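Local structure of phist (Plasmodium falciparum, 4JLE) at residues Ser45-His48 with Glu49-Glu53; Glu144-Ala147 with Ser148-Glu152; Arg151-Gly154 with Glu155-Gln159. The protein is a PHIST-domain protein that binds the virulence factor PfEMP1 and travels with it to knobs on the surface of infected red blood cells. All blocks are in the same frame, centred on the assembly; numbering follows the deposited sequence.

Contact 1: residues Ser45-His48 with Glu49-Glu53; sequences SYVH and ESERE
Val47 and Glu51, one helical turn apart, lean the same way from a single continuous helix and give this contact its side-chain core. CG1 of Val47 lies 4.1 Å from OE2 of Glu51, a loose brush between a methyl and a carboxylate oxygen. Closer in, CG of Glu51 sits 3.2 Å from O of Val47, so the glutamate stem covers the carbonyl that its own backbone amide also uses. The bend that follows, with chi2 at -51°, keeps the carboxylate beside the valine instead of letting it run straight out.

Backbone hydrogen bonding supplies the regular part. Four successive i to i+4 bonds join the two halves, from N of Glu49 to O of Ser45 (3.0 Å) through N of Arg52 to O of His48 (3.0 Å). The bond from N of Glu51 to O of Val47 measures 2.9 Å.

Charge enters on another face. NH1 of Arg52 is 3.6 Å from OE1 of Glu49, but OE1 stands clear of the guanidinium plane and is not aimed at by its N-H groups, so only charge attraction links the pair in this salt bridge. The bent chain of Glu49 and the straight one of Arg52 bring the two charged ends together.

These residues belong to helix 37-72, within the range of the Plasmodium RESA N-terminal family. Val47 packs on Leu124 of the second subunit, and Glu51 touches Trp131 there while its OE1 forms a salt bridge with Arg135 of that subunit. Along its flank the helix meets its own chain: Tyr46 rests on Tyr19 and on Ala21 and Ile24 of helix 21-28.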
ATOM      1  N   SER B  45      12.672 -12.237  -0.113  1.00 52.36           N
ATOM      2  CA  SER B  45      12.829 -11.168  -1.116  1.00 50.71           C
ATOM      3  C   SER B  45      12.306 -11.643  -2.466  1.00 52.87           C
ATOM      4  O   SER B  45      11.550 -10.932  -3.109  1.00 52.55           O
ATOM      5  CB  SER B  45      14.285 -10.744  -1.240  1.00 53.14           C
ATOM      6  OG  SER B  45      14.695 -10.026  -0.090  1.00 66.13           O
ATOM      7  N   TYR B  46      12.681 -12.864  -2.874  1.00 49.65           N
ATOM      8  CA  TYR B  46      12.213 -13.462  -4.123  1.00 49.16           C
ATOM      9  C   TYR B  46      10.695 -13.638  -4.126  1.00 51.54           C
ATOM     10  O   TYR B  46      10.068 -13.441  -5.154  1.00 50.35           O
ATOM     11  CB  TYR B  46      12.889 -14.823  -4.348  1.00 49.93           C
ATOM     12  CG  TYR B  46      12.341 -15.586  -5.535  1.00 51.29           C
ATOM     13  CD1 TYR B  46      12.881 -15.416  -6.806  1.00 53.32           C
ATOM     14  CD2 TYR B  46      11.304 -16.508  -5.381  1.00 51.67           C
ATOM     15  CE1 TYR B  46      12.373 -16.103  -7.907  1.00 55.13           C
ATOM     16  CE2 TYR B  46      10.784 -17.203  -6.479  1.00 52.84           C
ATOM     17  CZ  TYR B  46      11.339 -17.011  -7.738  1.00 64.99           C
ATOM     18  OH  TYR B  46      10.877 -17.723  -8.821  1.00 71.83           O
ATOM     19  N   VAL B  47      10.131 -14.083  -3.002  1.00 49.76           N
ATOM     20  CA  VAL B  47       8.697 -14.360  -2.843  1.00 50.20           C
ATOM     21  C   VAL B  47       7.921 -13.032  -2.830  1.00 53.32           C
ATOM     22  O   VAL B  47       6.925 -12.943  -3.535  1.00 48.63           O
ATOM     23  CB  VAL B  47       8.415 -15.249  -1.590  1.00 54.19           C
ATOM     24  CG1 VAL B  47       6.944 -15.209  -1.165  1.00 54.57           C
ATOM     25  CG2 VAL B  47       8.859 -16.682  -1.854  1.00 53.80           C
ATOM     26  N   HIS B  48       8.399 -12.015  -2.062  1.00 53.86           N
ATOM     27  CA  HIS B  48       7.807 -10.686  -2.029  1.00 56.53           C
ATOM     28  C   HIS B  48       7.712 -10.162  -3.471  1.00 58.70           C
ATOM     29  O   HIS B  48       6.637  -9.743  -3.909  1.00 57.49           O
ATOM     30  CB  HIS B  48       8.624  -9.703  -1.142  1.00 60.28           C
ATOM     31  CG  HIS B  48       8.623  -9.965   0.348  1.00 66.71           C
ATOM     32  ND1 HIS B  48       7.579 -10.651   0.984  1.00 69.40           N
ATOM     33  CD2 HIS B  48       9.554  -9.629   1.286  1.00 70.97           C
ATOM     34  CE1 HIS B  48       7.915 -10.710   2.271  1.00 69.95           C
ATOM     35  NE2 HIS B  48       9.093 -10.107   2.506  1.00 70.88           N
ATOM     36  N   GLU B  49       8.818 -10.286  -4.237  1.00 53.97           N
ATOM     37  CA  GLU B  49       8.894  -9.817  -5.618  1.00 53.32           C
ATOM     38  C   GLU B  49       7.936 -10.580  -6.554  1.00 55.42           C
ATOM     39  O   GLU B  49       7.249  -9.941  -7.357  1.00 55.86           O
ATOM     40  CB  GLU B  49      10.334  -9.874  -6.137  1.00 54.82           C
ATOM     41  CG  GLU B  49      10.554  -9.165  -7.473  1.00 69.78           C
ATOM     42  CD  GLU B  49      10.012  -7.747  -7.635  1.00 97.71           C
ATOM     43  OE1 GLU B  49      10.162  -6.919  -6.702  1.00 97.05           O
ATOM     44  OE2 GLU B  49       9.450  -7.462  -8.716  1.00 88.55           O
ATOM     45  N   SER B  50       7.864 -11.907  -6.421  1.00 49.44           N
ATOM     46  CA  SER B  50       6.993 -12.764  -7.224  1.00 49.42           C
ATOM     47  C   SER B  50       5.500 -12.429  -6.993  1.00 55.96           C
ATOM     48  O   SER B  50       4.717 -12.360  -7.952  1.00 55.50           O
ATOM     49  CB  SER B  50       7.263 -14.231  -6.899  1.00 51.62           C
ATOM     50  OG  SER B  50       6.462 -15.103  -7.678  1.00 59.40           O
ATOM     51  N   GLU B  51       5.126 -12.182  -5.728  1.00 53.40           N
ATOM     52  CA  GLU B  51       3.755 -11.866  -5.350  1.00 53.39           C
ATOM     53  C   GLU B  51       3.375 -10.478  -5.824  1.00 57.94           C
ATOM     54  O   GLU B  51       2.244 -10.297  -6.230  1.00 58.38           O
ATOM     55  CB  GLU B  51       3.524 -12.021  -3.847  1.00 54.51           C
ATOM     56  CG  GLU B  51       3.812 -13.426  -3.305  1.00 72.96           C
ATOM     57  CD  GLU B  51       3.230 -14.698  -3.921  1.00 98.89           C
ATOM     58  OE1 GLU B  51       2.492 -14.613  -4.927  1.00102.01           O
ATOM     59  OE2 GLU B  51       3.529 -15.794  -3.395  1.00 85.15           O
ATOM     60  N   ARG B  52       4.335  -9.551  -5.865  1.00 54.20           N
ATOM     61  CA  ARG B  52       4.199  -8.178  -6.337  1.00 54.69           C
ATOM     62  C   ARG B  52       3.910  -8.197  -7.842  1.00 58.82           C
ATOM     63  O   ARG B  52       3.006  -7.511  -8.291  1.00 58.23           O
ATOM     64  CB  ARG B  52       5.502  -7.425  -5.998  1.00 59.27           C
ATOM     65  CG  ARG B  52       5.658  -5.987  -6.461  1.00 79.91           C
ATOM     66  CD  ARG B  52       6.947  -5.446  -5.850  1.00104.40           C
ATOM     67  NE  ARG B  52       7.384  -4.162  -6.409  1.00123.17           N
ATOM     68  CZ  ARG B  52       8.438  -3.472  -5.972  1.00143.40           C
ATOM     69  NH1 ARG B  52       9.171  -3.935  -4.965  1.00133.77           N
ATOM     70  NH2 ARG B  52       8.769  -2.322  -6.542  1.00132.03           N
ATOM     71  N   GLU B  53       4.628  -9.039  -8.603  1.00 56.05           N
ATOM     72  CA  GLU B  53       4.427  -9.169 -10.054  1.00 55.72           C
ATOM     73  C   GLU B  53       3.096  -9.812 -10.405  1.00 58.07           C
ATOM     74  O   GLU B  53       2.450  -9.378 -11.356  1.00 56.58           O
ATOM     75  CB  GLU B  53       5.536 -10.009 -10.693  1.00 57.08           C
ATOM     76  CG  GLU B  53       6.858  -9.283 -10.820  1.00 69.17           C
ATOM     77  CD  GLU B  53       8.062 -10.191 -10.976  1.00 90.24           C
ATOM     78  OE1 GLU B  53       7.891 -11.365 -11.386  1.00 80.89           O
ATOM     79  OE2 GLU B  53       9.182  -9.723 -10.669  1.00 81.77           O
TER

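Contact 2: residues Glu144-Ala147 with Ser148-Glu152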
ATOM      1  N   GLU B 144       3.737  21.382  -2.205  1.00 45.51           N
ATOM      2  CA  GLU B 144       4.250  21.966  -3.460  1.00 44.81           C
ATOM      3  C   GLU B 144       3.510  21.439  -4.686  1.00 47.81           C
ATOM      4  O   GLU B 144       3.230  22.209  -5.585  1.00 47.34           O
ATOM      5  CB  GLU B 144       5.757  21.726  -3.612  1.00 46.79           C
ATOM      6  CG  GLU B 144       6.597  22.502  -2.607  1.00 52.94           C
ATOM      7  CD  GLU B 144       6.437  24.018  -2.594  1.00 78.45           C
ATOM      8  OE1 GLU B 144       6.173  24.610  -3.668  1.00 66.03           O
ATOM      9  OE2 GLU B 144       6.521  24.604  -1.491  1.00 79.07           O
ATOM     10  N   LYS B 145       3.190  20.139  -4.720  1.00 45.82           N
ATOM     11  CA  LYS B 145       2.479  19.545  -5.845  1.00 45.94           C
ATOM     12  C   LYS B 145       1.108  20.213  -6.020  1.00 48.48           C
ATOM     13  O   LYS B 145       0.780  20.658  -7.121  1.00 47.05           O
ATOM     14  CB  LYS B 145       2.324  18.027  -5.684  1.00 47.51           C
ATOM     15  CG  LYS B 145       1.843  17.372  -6.976  1.00 54.63           C
ATOM     16  CD  LYS B 145       1.787  15.850  -6.890  1.00 64.25           C
ATOM     17  CE  LYS B 145       0.765  15.198  -7.803  1.00 67.94           C
ATOM     18  NZ  LYS B 145       1.008  15.510  -9.227  1.00 79.56           N
ATOM     19  N   LEU B 146       0.337  20.316  -4.932  1.00 45.51           N
ATOM     20  CA  LEU B 146      -1.005  20.897  -4.966  1.00 44.75           C
ATOM     21  C   LEU B 146      -0.981  22.396  -5.110  1.00 46.94           C
ATOM     22  O   LEU B 146      -1.841  22.937  -5.811  1.00 47.86           O
ATOM     23  CB  LEU B 146      -1.784  20.478  -3.734  1.00 44.93           C
ATOM     24  CG  LEU B 146      -2.152  18.987  -3.668  1.00 49.69           C
ATOM     25  CD1 LEU B 146      -2.475  18.569  -2.251  1.00 50.08           C
ATOM     26  CD2 LEU B 146      -3.354  18.680  -4.549  1.00 51.45           C
ATOM     27  N   ALA B 147       0.019  23.082  -4.528  1.00 42.50           N
ATOM     28  CA  ALA B 147       0.099  24.539  -4.683  1.00 43.42           C
ATOM     29  C   ALA B 147       0.272  24.924  -6.133  1.00 49.00           C
ATOM     30  O   ALA B 147      -0.455  25.785  -6.614  1.00 49.88           O
ATOM     31  CB  ALA B 147       1.227  25.120  -3.843  1.00 44.96           C
ATOM     32  N   SER B 148       1.193  24.262  -6.847  1.00 48.17           N
ATOM     33  CA  SER B 148       1.465  24.559  -8.256  1.00 50.28           C
ATOM     34  C   SER B 148       0.255  24.245  -9.123  1.00 53.51           C
ATOM     35  O   SER B 148      -0.113  25.063  -9.948  1.00 54.98           O
ATOM     36  CB  SER B 148       2.696  23.808  -8.749  1.00 55.66           C
ATOM     37  OG  SER B 148       2.597  22.442  -8.396  1.00 75.20           O
ATOM     38  N   GLU B 149      -0.392  23.104  -8.882  1.00 48.10           N
ATOM     39  CA  GLU B 149      -1.568  22.642  -9.608  1.00 47.49           C
ATOM     40  C   GLU B 149      -2.774  23.619  -9.411  1.00 51.13           C
ATOM     41  O   GLU B 149      -3.450  23.977 -10.382  1.00 52.45           O
ATOM     42  CB  GLU B 149      -1.917  21.202  -9.154  1.00 47.53           C
ATOM     43  CG  GLU B 149      -3.095  20.594  -9.898  1.00 61.98           C
ATOM     44  CD  GLU B 149      -3.704  19.317  -9.361  1.00 85.55           C
ATOM     45  OE1 GLU B 149      -3.982  19.241  -8.141  1.00 77.28           O
ATOM     46  OE2 GLU B 149      -4.044  18.449 -10.195  1.00 86.18           O
ATOM     47  N   PHE B 150      -3.011  24.057  -8.174  1.00 44.68           N
ATOM     48  CA  PHE B 150      -4.106  24.975  -7.863  1.00 42.82           C
ATOM     49  C   PHE B 150      -3.822  26.391  -8.332  1.00 51.31           C
ATOM     50  O   PHE B 150      -4.724  27.034  -8.890  1.00 51.71           O
ATOM     51  CB  PHE B 150      -4.407  24.944  -6.366  1.00 42.79           C
ATOM     52  CG  PHE B 150      -5.322  23.791  -5.988  1.00 42.22           C
ATOM     53  CD1 PHE B 150      -4.857  22.473  -5.997  1.00 43.69           C
ATOM     54  CD2 PHE B 150      -6.643  24.023  -5.626  1.00 42.27           C
ATOM     55  CE1 PHE B 150      -5.698  21.415  -5.656  1.00 44.11           C
ATOM     56  CE2 PHE B 150      -7.485  22.962  -5.273  1.00 44.37           C
ATOM     57  CZ  PHE B 150      -7.013  21.664  -5.295  1.00 42.30           C
ATOM     58  N   ARG B 151      -2.576  26.880  -8.143  1.00 50.99           N
ATOM     59  CA  ARG B 151      -2.164  28.235  -8.554  1.00 51.93           C
ATOM     60  C   ARG B 151      -2.285  28.361 -10.071  1.00 56.28           C
ATOM     61  O   ARG B 151      -2.826  29.355 -10.551  1.00 58.11           O
ATOM     62  CB  ARG B 151      -0.734  28.525  -8.057  1.00 50.56           C
ATOM     63  CG  ARG B 151      -0.322  29.985  -7.983  1.00 66.36           C
ATOM     64  CD  ARG B 151       0.479  30.359  -6.739  1.00 74.11           C
ATOM     65  NE  ARG B 151       1.515  29.394  -6.351  1.00 75.29           N
ATOM     66  CZ  ARG B 151       1.786  29.072  -5.088  1.00 83.99           C
ATOM     67  NH1 ARG B 151       1.086  29.606  -4.094  1.00 74.83           N
ATOM     68  NH2 ARG B 151       2.740  28.191  -4.810  1.00 64.27           N
ATOM     69  N   GLU B 152      -1.885  27.318 -10.804  1.00 52.46           N
ATOM     70  CA  GLU B 152      -1.938  27.259 -12.271  1.00 53.84           C
ATOM     71  C   GLU B 152      -3.377  27.261 -12.763  1.00 57.85           C
ATOM     72  O   GLU B 152      -3.712  28.045 -13.646  1.00 58.71           O
ATOM     73  CB  GLU B 152      -1.174  26.023 -12.822  1.00 55.70           C
ATOM     74  CG  GLU B 152       0.348  26.152 -12.898  1.00 74.02           C
ATOM     75  CD  GLU B 152       0.960  27.343 -13.627  1.00112.93           C
ATOM     76  OE1 GLU B 152       0.367  27.818 -14.623  1.00117.86           O
ATOM     77  OE2 GLU B 152       2.028  27.819 -13.178  1.00111.56           O
TER
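Leu146 and Phe150 make the tightly packed side of this helical turn. Their side chains run alongside each other, and CD2 of the leucine meets CE1 of the phenylalanine at 3.8 Å. Between backbone and ring the fit is closer still: O of Leu146 lies 3.1 Å from CD1 of Phe150, at the ring edge and near its plane, while accepting the Phe150 amide at 2.9 Å. Ile66 of the second subunit covers both side chains, and Tyr79 of that subunit meets the Phe150 ring edge-to-face.

Arg151 lies between this packed side and the solvent side. It bends back at chi2 and chi3 until NH2 is 3.6 Å from CB of Ala147, while O of Ala147 lies above the guanidinium, out near its edge; the arginine also packs on Ile69 of the second subunit. Ser148 occupies the solvent side. With chi1 at 49°, its hydroxyl folds back over the preceding turn, where OG lies close to two carbonyl oxygens, 2.8 Å from O of Lys145 and 2.9 Å from O of Glu144.

The chemistry thus divides by face: mainly carbon surfaces meet the partner subunit, with a long, weak ion pair from Glu149 to Lys83 of the second subunit, while the serine hydroxyl turns inward to its own helix. OE1 of Glu144 and NH2 of Arg151, 5.1 Å apart, can probably add a mild attraction along the helix.

Contact 3: residues Arg151-Gly154 with Glu155-Gln159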
ATOM      1  N   ARG B 151      -2.576  26.880  -8.143  1.00 50.99           N
ATOM      2  CA  ARG B 151      -2.164  28.235  -8.554  1.00 51.93           C
ATOM      3  C   ARG B 151      -2.285  28.361 -10.071  1.00 56.28           C
ATOM      4  O   ARG B 151      -2.826  29.355 -10.551  1.00 58.11           O
ATOM      5  CB  ARG B 151      -0.734  28.525  -8.057  1.00 50.56           C
ATOM      6  CG  ARG B 151      -0.322  29.985  -7.983  1.00 66.36           C
ATOM      7  CD  ARG B 151       0.479  30.359  -6.739  1.00 74.11           C
ATOM      8  NE  ARG B 151       1.515  29.394  -6.351  1.00 75.29           N
ATOM      9  CZ  ARG B 151       1.786  29.072  -5.088  1.00 83.99           C
ATOM     10  NH1 ARG B 151       1.086  29.606  -4.094  1.00 74.83           N
ATOM     11  NH2 ARG B 151       2.740  28.191  -4.810  1.00 64.27           N
ATOM     12  N   GLU B 152      -1.885  27.318 -10.804  1.00 52.46           N
ATOM     13  CA  GLU B 152      -1.938  27.259 -12.271  1.00 53.84           C
ATOM     14  C   GLU B 152      -3.377  27.261 -12.763  1.00 57.85           C
ATOM     15  O   GLU B 152      -3.712  28.045 -13.646  1.00 58.71           O
ATOM     16  CB  GLU B 152      -1.174  26.023 -12.822  1.00 55.70           C
ATOM     17  CG  GLU B 152       0.348  26.152 -12.898  1.00 74.02           C
ATOM     18  CD  GLU B 152       0.960  27.343 -13.627  1.00112.93           C
ATOM     19  OE1 GLU B 152       0.367  27.818 -14.623  1.00117.86           O
ATOM     20  OE2 GLU B 152       2.028  27.819 -13.178  1.00111.56           O
ATOM     21  N   HIS B 153      -4.235  26.412 -12.169  1.00 53.59           N
ATOM     22  CA  HIS B 153      -5.650  26.325 -12.522  1.00 52.87           C
ATOM     23  C   HIS B 153      -6.358  27.647 -12.218  1.00 54.97           C
ATOM     24  O   HIS B 153      -7.213  28.078 -12.991  1.00 57.29           O
ATOM     25  CB  HIS B 153      -6.314  25.153 -11.782  1.00 52.94           C
ATOM     26  CG  HIS B 153      -7.740  24.943 -12.173  1.00 56.92           C
ATOM     27  ND1 HIS B 153      -8.074  24.244 -13.316  1.00 59.65           N
ATOM     28  CD2 HIS B 153      -8.880  25.371 -11.577  1.00 58.84           C
ATOM     29  CE1 HIS B 153      -9.399  24.256 -13.373  1.00 58.82           C
ATOM     30  NE2 HIS B 153      -9.929  24.920 -12.348  1.00 58.62           N
ATOM     31  N   GLY B 154      -5.959  28.298 -11.133  1.00 48.88           N
ATOM     32  CA  GLY B 154      -6.496  29.591 -10.728  1.00 48.52           C
ATOM     33  C   GLY B 154      -6.101  30.690 -11.691  1.00 55.90           C
ATOM     34  O   GLY B 154      -6.897  31.599 -11.965  1.00 56.58           O
ATOM     35  N   GLU B 155      -4.863  30.613 -12.225  1.00 54.35           N
ATOM     36  CA  GLU B 155      -4.373  31.581 -13.234  1.00 55.11           C
ATOM     37  C   GLU B 155      -5.177  31.398 -14.561  1.00 63.19           C
ATOM     38  O   GLU B 155      -5.628  32.394 -15.123  1.00 63.20           O
ATOM     39  CB  GLU B 155      -2.855  31.463 -13.439  1.00 55.36           C
ATOM     40  CG  GLU B 155      -2.050  32.043 -12.276  1.00 60.34           C
ATOM     41  CD  GLU B 155      -0.600  31.589 -12.081  1.00 87.25           C
ATOM     42  OE1 GLU B 155      -0.152  30.628 -12.752  1.00 82.73           O
ATOM     43  OE2 GLU B 155       0.092  32.197 -11.233  1.00 73.48           O
ATOM     44  N   MET B 156      -5.424  30.127 -14.984  1.00 63.01           N
ATOM     45  CA  MET B 156      -6.202  29.703 -16.159  1.00 65.60           C
ATOM     46  C   MET B 156      -7.642  30.228 -16.064  1.00 69.23           C
ATOM     47  O   MET B 156      -8.188  30.673 -17.074  1.00 70.82           O
ATOM     48  CB  MET B 156      -6.178  28.155 -16.287  1.00 68.91           C
ATOM     49  CG  MET B 156      -6.938  27.585 -17.490  1.00 75.60           C
ATOM     50  SD  MET B 156      -8.735  27.357 -17.207  1.00 82.77           S
ATOM     51  CE  MET B 156      -8.779  25.671 -16.638  1.00 78.49           C
ATOM     52  N   LEU B 157      -8.263  30.162 -14.863  1.00 64.45           N
ATOM     53  CA  LEU B 157      -9.627  30.664 -14.643  1.00 62.70           C
ATOM     54  C   LEU B 157      -9.671  32.175 -14.781  1.00 69.51           C
ATOM     55  O   LEU B 157     -10.557  32.687 -15.457  1.00 71.04           O
ATOM     56  CB  LEU B 157     -10.200  30.253 -13.270  1.00 60.62           C
ATOM     57  CG  LEU B 157     -10.468  28.763 -13.014  1.00 63.31           C
ATOM     58  CD1 LEU B 157     -10.961  28.549 -11.598  1.00 62.54           C
ATOM     59  CD2 LEU B 157     -11.449  28.167 -14.022  1.00 61.75           C
ATOM     60  N   ASN B 158      -8.724  32.890 -14.146  1.00 66.87           N
ATOM     61  CA  ASN B 158      -8.648  34.350 -14.191  1.00 68.09           C
ATOM     62  C   ASN B 158      -8.534  34.825 -15.653  1.00 74.92           C
ATOM     63  O   ASN B 158      -9.235  35.774 -16.027  1.00 74.12           O
ATOM     64  CB  ASN B 158      -7.493  34.867 -13.316  1.00 68.38           C
ATOM     65  CG  ASN B 158      -7.798  34.960 -11.826  1.00 94.84           C
ATOM     66  OD1 ASN B 158      -8.876  34.576 -11.338  1.00 96.38           O
ATOM     67  ND2 ASN B 158      -6.853  35.493 -11.059  1.00 83.33           N
ATOM     68  N   GLN B 159      -7.752  34.082 -16.494  1.00 73.62           N
ATOM     69  CA  GLN B 159      -7.582  34.312 -17.942  1.00 76.06           C
ATOM     70  C   GLN B 159      -8.951  34.289 -18.649  1.00 82.42           C
ATOM     71  O   GLN B 159      -9.331  35.288 -19.257  1.00 83.24           O
ATOM     72  CB  GLN B 159      -6.644  33.258 -18.570  1.00 77.97           C
ATOM     73  CG  GLN B 159      -5.153  33.489 -18.310  1.00 98.89           C
ATOM     74  CD  GLN B 159      -4.285  32.255 -18.532  1.00121.00           C
ATOM     75  OE1 GLN B 159      -4.709  31.225 -19.081  1.00116.72           O
ATOM     76  NE2 GLN B 159      -3.033  32.329 -18.103  1.00112.33           N
TER
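Arg151 and Glu155 open a run of four i to i+4 backbone hydrogen bonds that carries helix 117-163 through both segments without a break. N of Glu155 reaches O of Arg151 at 2.9 Å with a bent N-H...O angle of 144°, and N of Asn158 meets O of Gly154 at 3.1 Å. Gly154 keeps ordinary helical torsions, and its buried backbone continues the spiral without a side chain.

Among the side chains, His153 is the hub. Its CG stands opposite the backbone N about the first bond (chi1 -176°), which brings the imidazole beside the following turn, and two apolar groups approach it obliquely. The methyl CE of Met156 touches CE1 of His153 at 3.6 Å, and CD1 of Leu157 lies 3.8 Å from CD2 of His153, at another part of the ring. The sulfur is more distant, with SD of Met156 5.3 Å from the ring centroid. From the second subunit, Tyr79 stacks on the His153 ring, while Leu157 packs on Pro76 of that subunit.

A different flank is acidic. OE1 of Glu152 and OE1 of Glu155 come within 3.4 Å, their carboxylate planes turned 80° apart. The glutamate chain of Glu155 also runs alongside Arg151, its CG 3.3 Å from O of Arg151.

Aromatic and apolar contacts therefore join the helix to its partner around the imidazole, whereas the two neighbouring carboxylates probably repel each other or raise the proton affinity of one; NE of Arg151, 5.8 Å from OE2 of Glu155, may offset a little of that charge.

All three contacts illustrate how a long helix combines internal i to i+4 bonding with one face given to a partner. Contact 1 comes first along the chain, on helix 37-72; contacts 2 and 3 follow on helix 117-163, overlapping at Arg151 and Glu152, with centres about 10 Å apart. Contact 1 is distant from both, about 36 Å from contact 2 and about 44 Å from contact 3 between centres. Each nevertheless touches the second subunit, so the interface of the two-chain assembly draws on widely separated points along helices 37-72 and 117-163, which meet each other across the subunits, including residues 144-159 near the C-terminal end of the modelled chain.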